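Local coordinates for protein putative ribose 5-phosphate isomerase (Leishmania infantum, PDB 6FXW) that probably interconverts ribose 5-phosphate and ribulose 5-phosphate in the pentose phosphate pathway, as a type B isomerase of the LacAB/RpiB family, at residues Y49-L61 / G77-R89. Sequence-based numbering, arbitrary orientation. Where two conformers were deposited one is given.
Sequences YPDYAAQVCEAIL and GMSIAANKFRGIR. With SO4 (sulfate ion), chain C.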
ATOM      1  N   TYR A  49      19.009  -3.301 -13.911  1.00 11.75           N
ATOM      2  CA  TYR A  49      19.085  -2.702 -12.625  1.00 11.60           C
ATOM      3  C   TYR A  49      20.276  -3.186 -11.764  1.00 11.01           C
ATOM      4  O   TYR A  49      20.808  -2.406 -10.958  1.00 11.75           O
ATOM      5  CB  TYR A  49      17.721  -2.908 -11.858  1.00 11.16           C
ATOM      6  CG  TYR A  49      17.357  -4.341 -11.615  1.00 10.34           C
ATOM      7  CD1 TYR A  49      17.804  -5.107 -10.531  1.00 11.62           C
ATOM      8  CD2 TYR A  49      16.439  -4.958 -12.476  1.00 11.38           C
ATOM      9  CE1 TYR A  49      17.457  -6.397 -10.357  1.00 11.73           C
ATOM     10  CE2 TYR A  49      16.080  -6.293 -12.295  1.00 11.39           C
ATOM     11  CZ  TYR A  49      16.615  -7.046 -11.258  1.00 11.16           C
ATOM     12  OH  TYR A  49      16.277  -8.404 -11.102  1.00 12.03           O
ATOM     13  N   PRO A  50      20.718  -4.492 -11.803  1.00  9.71           N
ATOM     14  CA  PRO A  50      21.851  -4.819 -10.951  1.00 10.37           C
ATOM     15  C   PRO A  50      23.093  -4.012 -11.174  1.00 10.61           C
ATOM     16  O   PRO A  50      23.853  -3.776 -10.218  1.00 12.50           O
ATOM     17  CB  PRO A  50      22.086  -6.299 -11.265  1.00 10.91           C
ATOM     18  CG  PRO A  50      20.727  -6.799 -11.776  1.00 12.22           C
ATOM     19  CD  PRO A  50      20.234  -5.657 -12.564  1.00 10.96           C
ATOM     20  N   ASP A  51      23.282  -3.570 -12.402  1.00 10.77           N
ATOM     21  CA  ASP A  51      24.468  -2.774 -12.657  1.00 13.01           C
ATOM     22  C   ASP A  51      24.470  -1.424 -11.896  1.00 13.84           C
ATOM     23  O   ASP A  51      25.544  -0.954 -11.455  1.00 15.50           O
ATOM     24  CB  ASP A  51      24.657  -2.523 -14.137  1.00 13.40           C
ATOM     25  CG  ASP A  51      24.873  -3.827 -14.983  1.00 12.60           C
ATOM     26  OD1 ASP A  51      25.565  -4.735 -14.457  1.00 17.00           O
ATOM     27  OD2 ASP A  51      24.315  -3.937 -16.103  1.00 15.47           O
ATOM     28  N   TYR A  52      23.302  -0.797 -11.781  1.00 11.99           N
ATOM     29  CA  TYR A  52      23.165   0.448 -11.077  1.00 12.66           C
ATOM     30  C   TYR A  52      23.066   0.279  -9.570  1.00 11.42           C
ATOM     31  O   TYR A  52      23.607   1.106  -8.828  1.00 12.88           O
ATOM     32  CB  TYR A  52      21.957   1.199 -11.691  1.00 11.90           C
ATOM     33  CG  TYR A  52      22.251   1.570 -13.163  1.00 13.69           C
ATOM     34  CD1 TYR A  52      22.948   2.689 -13.475  1.00 17.12           C
ATOM     35  CD2 TYR A  52      21.938   0.707 -14.169  1.00 15.52           C
ATOM     36  CE1 TYR A  52      23.287   2.953 -14.784  1.00 18.29           C
ATOM     37  CE2 TYR A  52      22.303   0.962 -15.474  1.00 17.56           C
ATOM     38  CZ  TYR A  52      22.983   2.071 -15.747  1.00 19.73           C
ATOM     39  OH  TYR A  52      23.368   2.356 -17.041  1.00 21.77           O
ATOM     40  N   ALA A  53      22.469  -0.846  -9.118  1.00 11.09           N
ATOM     41  CA  ALA A  53      22.593  -1.195  -7.734  1.00 10.84           C
ATOM     42  C   ALA A  53      24.041  -1.239  -7.294  1.00 11.37           C
ATOM     43  O   ALA A  53      24.449  -0.692  -6.279  1.00 12.19           O
ATOM     44  CB  ALA A  53      21.959  -2.526  -7.466  1.00 11.57           C
ATOM     45  N   ALA A  54      24.886  -1.871  -8.153  1.00 11.58           N
ATOM     46  CA  ALA A  54      26.301  -2.023  -7.809  1.00 13.45           C
ATOM     47  C   ALA A  54      26.989  -0.665  -7.734  1.00 13.49           C
ATOM     48  O   ALA A  54      27.825  -0.443  -6.816  1.00 13.16           O
ATOM     49  CB  ALA A  54      26.952  -2.944  -8.829  1.00 13.34           C
ATOM     50  N   GLN A  55      26.720   0.238  -8.648  1.00 13.63           N
ATOM     51  CA  GLN A  55      27.266   1.584  -8.574  1.00 12.95           C
ATOM     52  C   GLN A  55      27.025   2.275  -7.271  1.00 13.73           C
ATOM     53  O   GLN A  55      27.918   2.855  -6.625  1.00 14.52           O
ATOM     54  CB  GLN A  55      26.863   2.517  -9.739  1.00 16.80           C
ATOM     55  CG  GLN A  55      27.354   2.147 -11.095  1.00 19.35           C
ATOM     56  CD  GLN A  55      27.141   3.242 -12.118  1.00 17.71           C
ATOM     57  OE1 GLN A  55      26.510   2.981 -13.155  1.00 30.19           O
ATOM     58  NE2 GLN A  55      27.663   4.490 -11.873  1.00 20.53           N
ATOM     59  N   VAL A  56      25.786   2.221  -6.805  1.00 11.57           N
ATOM     60  CA  VAL A  56      25.399   2.912  -5.569  1.00 11.30           C
ATOM     61  C   VAL A  56      26.069   2.199  -4.354  1.00 11.64           C
ATOM     62  O   VAL A  56      26.590   2.830  -3.399  1.00 11.94           O
ATOM     63  CB  VAL A  56      23.856   2.908  -5.411  1.00 11.42           C
ATOM     64  CG1 VAL A  56      23.446   3.386  -4.062  1.00 12.29           C
ATOM     65  CG2 VAL A  56      23.263   3.880  -6.411  1.00 13.63           C
ATOM     66  N   CYS A  57      26.046   0.858  -4.334  1.00 12.15           N
ATOM     67  CA  CYS A  57      26.664   0.072  -3.249  1.00 10.97           C
ATOM     68  C   CYS A  57      28.148   0.429  -3.127  1.00 11.86           C
ATOM     69  O   CYS A  57      28.676   0.652  -2.063  1.00 12.77           O
ATOM     70  CB  CYS A  57      26.505  -1.442  -3.454  1.00 11.17           C
ATOM     71  SG  CYS A  57      24.783  -1.933  -3.173  1.00 13.76           S
ATOM     72  N   GLU A  58      28.796   0.489  -4.319  1.00 11.69           N
ATOM     73  CA  GLU A  58      30.232   0.746  -4.284  1.00 15.19           C
ATOM     74  C   GLU A  58      30.468   2.171  -3.841  1.00 12.35           C
ATOM     75  O   GLU A  58      31.442   2.411  -3.062  1.00 15.06           O
ATOM     76  CB  GLU A  58      30.868   0.505  -5.651  1.00 18.75           C
ATOM     77  CG  GLU A  58      31.352  -0.920  -5.788  1.00 29.89           C
ATOM     78  CD  GLU A  58      32.446  -1.371  -4.784  1.00 38.92           C
ATOM     79  OE1 GLU A  58      32.511  -2.608  -4.529  1.00 51.62           O
ATOM     80  OE2 GLU A  58      33.238  -0.514  -4.259  1.00 55.43           O
ATOM     81  N   ALA A  59      29.656   3.155  -4.216  1.00 12.34           N
ATOM     82  CA  ALA A  59      29.792   4.537  -3.685  1.00 13.13           C
ATOM     83  C   ALA A  59      29.753   4.580  -2.190  1.00 14.80           C
ATOM     84  O   ALA A  59      30.512   5.315  -1.555  1.00 16.34           O
ATOM     85  CB  ALA A  59      28.755   5.464  -4.282  1.00 14.58           C
ATOM     86  N   ILE A  60      28.818   3.855  -1.592  1.00 12.44           N
ATOM     87  CA  ILE A  60      28.726   3.808  -0.158  1.00 13.42           C
ATOM     88  C   ILE A  60      29.950   3.123   0.468  1.00 14.33           C
ATOM     89  O   ILE A  60      30.552   3.648   1.422  1.00 13.81           O
ATOM     90  CB  ILE A  60      27.436   3.120   0.279  1.00 12.27           C
ATOM     91  CG1 ILE A  60      26.238   3.981  -0.145  1.00 14.49           C
ATOM     92  CG2 ILE A  60      27.396   2.854   1.743  1.00 13.95           C
ATOM     93  CD1 ILE A  60      24.900   3.274  -0.118  1.00 14.23           C
ATOM     94  N   LEU A  61      30.331   1.973  -0.072  1.00 13.40           N
ATOM     95  CA  LEU A  61      31.428   1.243   0.496  1.00 13.88           C
ATOM     96  C   LEU A  61      32.799   1.995   0.434  1.00 13.41           C
ATOM     97  O   LEU A  61      33.637   1.780   1.314  1.00 14.90           O
ATOM     98  CB  LEU A  61      31.526  -0.133  -0.158  1.00 14.51           C
ATOM     99  CG  LEU A  61      30.317  -1.003   0.218  1.00 15.94           C
ATOM    100  CD1 LEU A  61      30.341  -2.239  -0.665  1.00 19.13           C
ATOM    101  CD2 LEU A  61      30.210  -1.373   1.664  1.00 18.05           C
ATOM    102  N   GLY A  77      13.994  -5.842  -7.420  1.00 10.60           N
ATOM    103  CA  GLY A  77      15.280  -6.220  -7.982  1.00 11.49           C
ATOM    104  C   GLY A  77      16.437  -5.468  -7.346  1.00 10.89           C
ATOM    105  O   GLY A  77      17.494  -6.003  -7.052  1.00 10.15           O
ATOM    106  N   MET A  78      16.244  -4.163  -7.169  1.00  9.44           N
ATOM    107  CA  MET A  78      17.216  -3.352  -6.452  1.00  9.79           C
ATOM    108  C   MET A  78      17.531  -3.859  -5.100  1.00  9.68           C
ATOM    109  O   MET A  78      18.718  -3.939  -4.672  1.00 10.81           O
ATOM    110  CB  MET A  78      16.763  -1.880  -6.414  1.00 10.53           C
ATOM    111  CG  MET A  78      16.782  -1.184  -7.768  1.00 10.81           C
ATOM    112  SD  MET A  78      18.433  -1.202  -8.497  1.00 11.41           S
ATOM    113  CE  MET A  78      18.253   0.109  -9.701  1.00 11.94           C
ATOM    114  N   SER A  79      16.508  -4.240  -4.344  1.00  8.79           N
ATOM    115  CA  SER A  79      16.685  -4.782  -2.986  0.50 10.13           C
ATOM    116  C   SER A  79      17.513  -6.058  -2.998  1.00  9.82           C
ATOM    117  O   SER A  79      18.437  -6.205  -2.176  1.00 10.82           O
ATOM    118  CB  SER A  79      15.346  -5.058  -2.276  0.50 11.61           C
ATOM    119  OG  SER A  79      15.453  -5.985  -1.153  0.50 12.72           O
ATOM    120  N   ILE A  80      17.177  -6.938  -3.914  1.00  9.45           N
ATOM    121  CA  ILE A  80      17.927  -8.196  -3.985  1.00 10.25           C
ATOM    122  C   ILE A  80      19.387  -7.947  -4.361  1.00 10.86           C
ATOM    123  O   ILE A  80      20.287  -8.414  -3.672  1.00 11.21           O
ATOM    124  CB  ILE A  80      17.268  -9.170  -4.971  1.00 10.65           C
ATOM    125  CG1 ILE A  80      15.845  -9.550  -4.457  1.00 10.52           C
ATOM    126  CG2 ILE A  80      18.103 -10.433  -5.095  1.00 10.95           C
ATOM    127  CD1 ILE A  80      14.966 -10.137  -5.497  1.00 12.08           C
ATOM    128  N   ALA A  81      19.581  -7.219  -5.443  1.00  9.44           N
ATOM    129  CA  ALA A  81      20.948  -7.001  -5.932  1.00 10.15           C
ATOM    130  C   ALA A  81      21.800  -6.263  -4.880  1.00 10.88           C
ATOM    131  O   ALA A  81      22.956  -6.626  -4.614  1.00 11.21           O
ATOM    132  CB  ALA A  81      20.899  -6.199  -7.167  1.00 10.68           C
ATOM    133  N   ALA A  82      21.269  -5.218  -4.258  1.00  9.68           N
ATOM    134  CA  ALA A  82      22.060  -4.426  -3.298  1.00 10.42           C
ATOM    135  C   ALA A  82      22.468  -5.225  -2.099  1.00  9.55           C
ATOM    136  O   ALA A  82      23.525  -5.091  -1.526  1.00 10.80           O
ATOM    137  CB  ALA A  82      21.312  -3.147  -2.883  1.00 10.63           C
ATOM    138  N   ASN A  83      21.513  -6.055  -1.629  1.00  9.38           N
ATOM    139  CA  ASN A  83      21.795  -6.902  -0.466  1.00  9.72           C
ATOM    140  C   ASN A  83      22.870  -7.951  -0.725  1.00 11.07           C
ATOM    141  O   ASN A  83      23.392  -8.534   0.224  1.00 12.01           O
ATOM    142  CB  ASN A  83      20.533  -7.505   0.139  1.00  9.69           C
ATOM    143  CG  ASN A  83      19.772  -6.526   0.994  1.00 10.03           C
ATOM    144  OD1 ASN A  83      20.328  -5.932   1.915  1.00 11.51           O
ATOM    145  ND2 ASN A  83      18.458  -6.353   0.712  1.00 10.34           N
ATOM    146  N   LYS A  84      23.212  -8.189  -1.965  1.00 10.92           N
ATOM    147  CA  LYS A  84      24.325  -9.099  -2.279  1.00 12.86           C
ATOM    148  C   LYS A  84      25.679  -8.514  -1.989  1.00 14.91           C
ATOM    149  O   LYS A  84      26.669  -9.241  -1.905  1.00 14.92           O
ATOM    150  CB  LYS A  84      24.288  -9.590  -3.708  1.00 13.10           C
ATOM    151  CG  LYS A  84      23.067 -10.465  -4.021  1.00 13.45           C
ATOM    152  CD  LYS A  84      22.809 -11.642  -3.113  1.00 13.59           C
ATOM    153  CE  LYS A  84      21.583 -12.411  -3.475  1.00 13.99           C
ATOM    154  NZ  LYS A  84      21.580 -13.645  -2.600  1.00 13.79           N
ATOM    155  N   PHE A  85      25.755  -7.231  -1.777  1.00 13.18           N
ATOM    156  CA  PHE A  85      27.009  -6.577  -1.353  1.00 12.84           C
ATOM    157  C   PHE A  85      27.265  -6.722   0.062  1.00 13.82           C
ATOM    158  O   PHE A  85      26.488  -6.373   0.898  1.00 15.03           O
ATOM    159  CB  PHE A  85      27.038  -5.079  -1.745  1.00 13.26           C
ATOM    160  CG  PHE A  85      27.371  -4.874  -3.151  1.00 14.94           C
ATOM    161  CD1 PHE A  85      26.456  -4.966  -4.194  1.00 15.84           C
ATOM    162  CD2 PHE A  85      28.665  -4.475  -3.479  1.00 19.65           C
ATOM    163  CE1 PHE A  85      26.856  -4.802  -5.508  1.00 20.00           C
ATOM    164  CE2 PHE A  85      29.025  -4.262  -4.811  1.00 18.62           C
ATOM    165  CZ  PHE A  85      28.144  -4.434  -5.805  1.00 17.72           C
ATOM    166  N   ARG A  86      28.480  -7.215   0.375  1.00 15.65           N
ATOM    167  CA  ARG A  86      28.893  -7.258   1.749  1.00 17.58           C
ATOM    168  C   ARG A  86      28.921  -5.883   2.386  1.00 16.21           C
ATOM    169  O   ARG A  86      29.459  -4.953   1.797  1.00 18.57           O
ATOM    170  CB  ARG A  86      30.326  -7.877   1.783  1.00 25.21           C
ATOM    171  CG  ARG A  86      30.938  -7.976   3.162  1.00 34.61           C
ATOM    172  CD  ARG A  86      32.305  -8.700   3.098  1.00 43.00           C
ATOM    173  NE  ARG A  86      32.862  -8.896   4.441  1.00 53.68           N
ATOM    174  CZ  ARG A  86      33.794  -8.126   5.020  1.00 65.45           C
ATOM    175  NH1 ARG A  86      34.230  -8.429   6.244  1.00 63.17           N
ATOM    176  NH2 ARG A  86      34.316  -7.058   4.396  1.00 68.66           N
ATOM    177  N   GLY A  87      28.358  -5.725   3.545  1.00 15.16           N
ATOM    178  CA  GLY A  87      28.382  -4.503   4.288  1.00 14.67           C
ATOM    179  C   GLY A  87      27.154  -3.601   4.034  1.00 15.22           C
ATOM    180  O   GLY A  87      27.111  -2.523   4.583  1.00 18.27           O
ATOM    181  N   ILE A  88      26.288  -4.005   3.094  1.00 13.19           N
ATOM    182  CA  ILE A  88      25.112  -3.204   2.750  1.00 12.86           C
ATOM    183  C   ILE A  88      23.856  -3.855   3.215  1.00 12.05           C
ATOM    184  O   ILE A  88      23.662  -5.071   3.051  1.00 14.68           O
ATOM    185  CB  ILE A  88      25.014  -3.062   1.231  1.00 13.42           C
ATOM    186  CG1 ILE A  88      26.181  -2.268   0.635  1.00 13.90           C
ATOM    187  CG2 ILE A  88      23.667  -2.464   0.691  1.00 13.40           C
ATOM    188  CD1 ILE A  88      26.212  -0.831   1.038  1.00 13.51           C
ATOM    189  N   ARG A  89      22.977  -3.062   3.797  1.00 10.19           N
ATOM    190  CA  ARG A  89      21.597  -3.475   4.102  1.00 10.99           C
ATOM    191  C   ARG A  89      20.708  -2.547   3.274  1.00 10.10           C
ATOM    192  O   ARG A  89      20.704  -1.304   3.435  1.00 10.87           O
ATOM    193  CB  ARG A  89      21.296  -3.293   5.561  1.00 10.86           C
ATOM    194  CG  ARG A  89      22.092  -4.267   6.484  1.00 12.33           C
ATOM    195  CD  ARG A  89      21.762  -4.132   7.986  1.00 12.56           C
ATOM    196  NE  ARG A  89      22.034  -2.827   8.512  1.00 12.61           N
ATOM    197  CZ  ARG A  89      23.273  -2.416   8.874  1.00 12.85           C
ATOM    198  NH1 ARG A  89      24.327  -3.272   8.768  1.00 13.58           N
ATOM    199  NH2 ARG A  89      23.457  -1.182   9.291  1.00 13.76           N
TER
HETATM  200  S   SO4 C 202      27.148  -0.637   9.467  1.00 30.84           S
HETATM  201  O1  SO4 C 202      25.962   0.134   9.970  1.00 30.22           O
HETATM  202  O2  SO4 C 202      27.657   0.050   8.200  1.00 28.29           O
HETATM  203  O3  SO4 C 202      28.197  -0.575  10.549  1.00 34.35           O
HETATM  204  O4  SO4 C 202      26.924  -2.095   9.249  1.00 30.27           O
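C57 lies over the F85 ring: its CB is 3.6 Å from the ring centroid and only 14° off the normal, a CH-pi contact, while SG makes an oblique sulfur-aromatic contact at 4.2 Å. A cysteine suits this place, being polarisable and small enough for CB to rest on the ring while SG fits against A82 CB (3.7 Å) of helix 77-83 and also reaches I88. The F85 ring is further bounded by the A54 methyl at CZ, by L61 CD1, and at its edge by E58 OE1.

Toward the start of helix 49-61, alanines and G77 meet, flanked by two large side chains, Y49 and M78. A53 CB meets A81 CB at 3.8 Å, and such short side chains bring the axes of helix 49-61 and helix 77-83 within 8.7 Å, crossing at -51°. Y49, turned by chi1 of 61°, brings CE1 within 3.2 Å of G77 CA; G77, having no side chain, lets the ring come this close. The Y49 OH is hydrogen-bonded to N106 of the second subunit. M78 carries its flexible thioether to Y49 CB.

At the other end, L61 CD2 and I60 CG2 pack on CD1 of I88, the last residue of the type II turn that begins at F85, where G87 adopts a positive phi. Past the contact, R89 NH1 and NH2 bond O4 and O1 of a sulfate, probably from the crystallisation liquor, which H109 NE2 also bonds.

The contact joins helix 49-61 to helix 77-83 and its following loop in the parallel alpha/beta fold; its apolar, sulfur and aromatic chemistry implies cohesion through shape and dispersion rather than directional polar bonds.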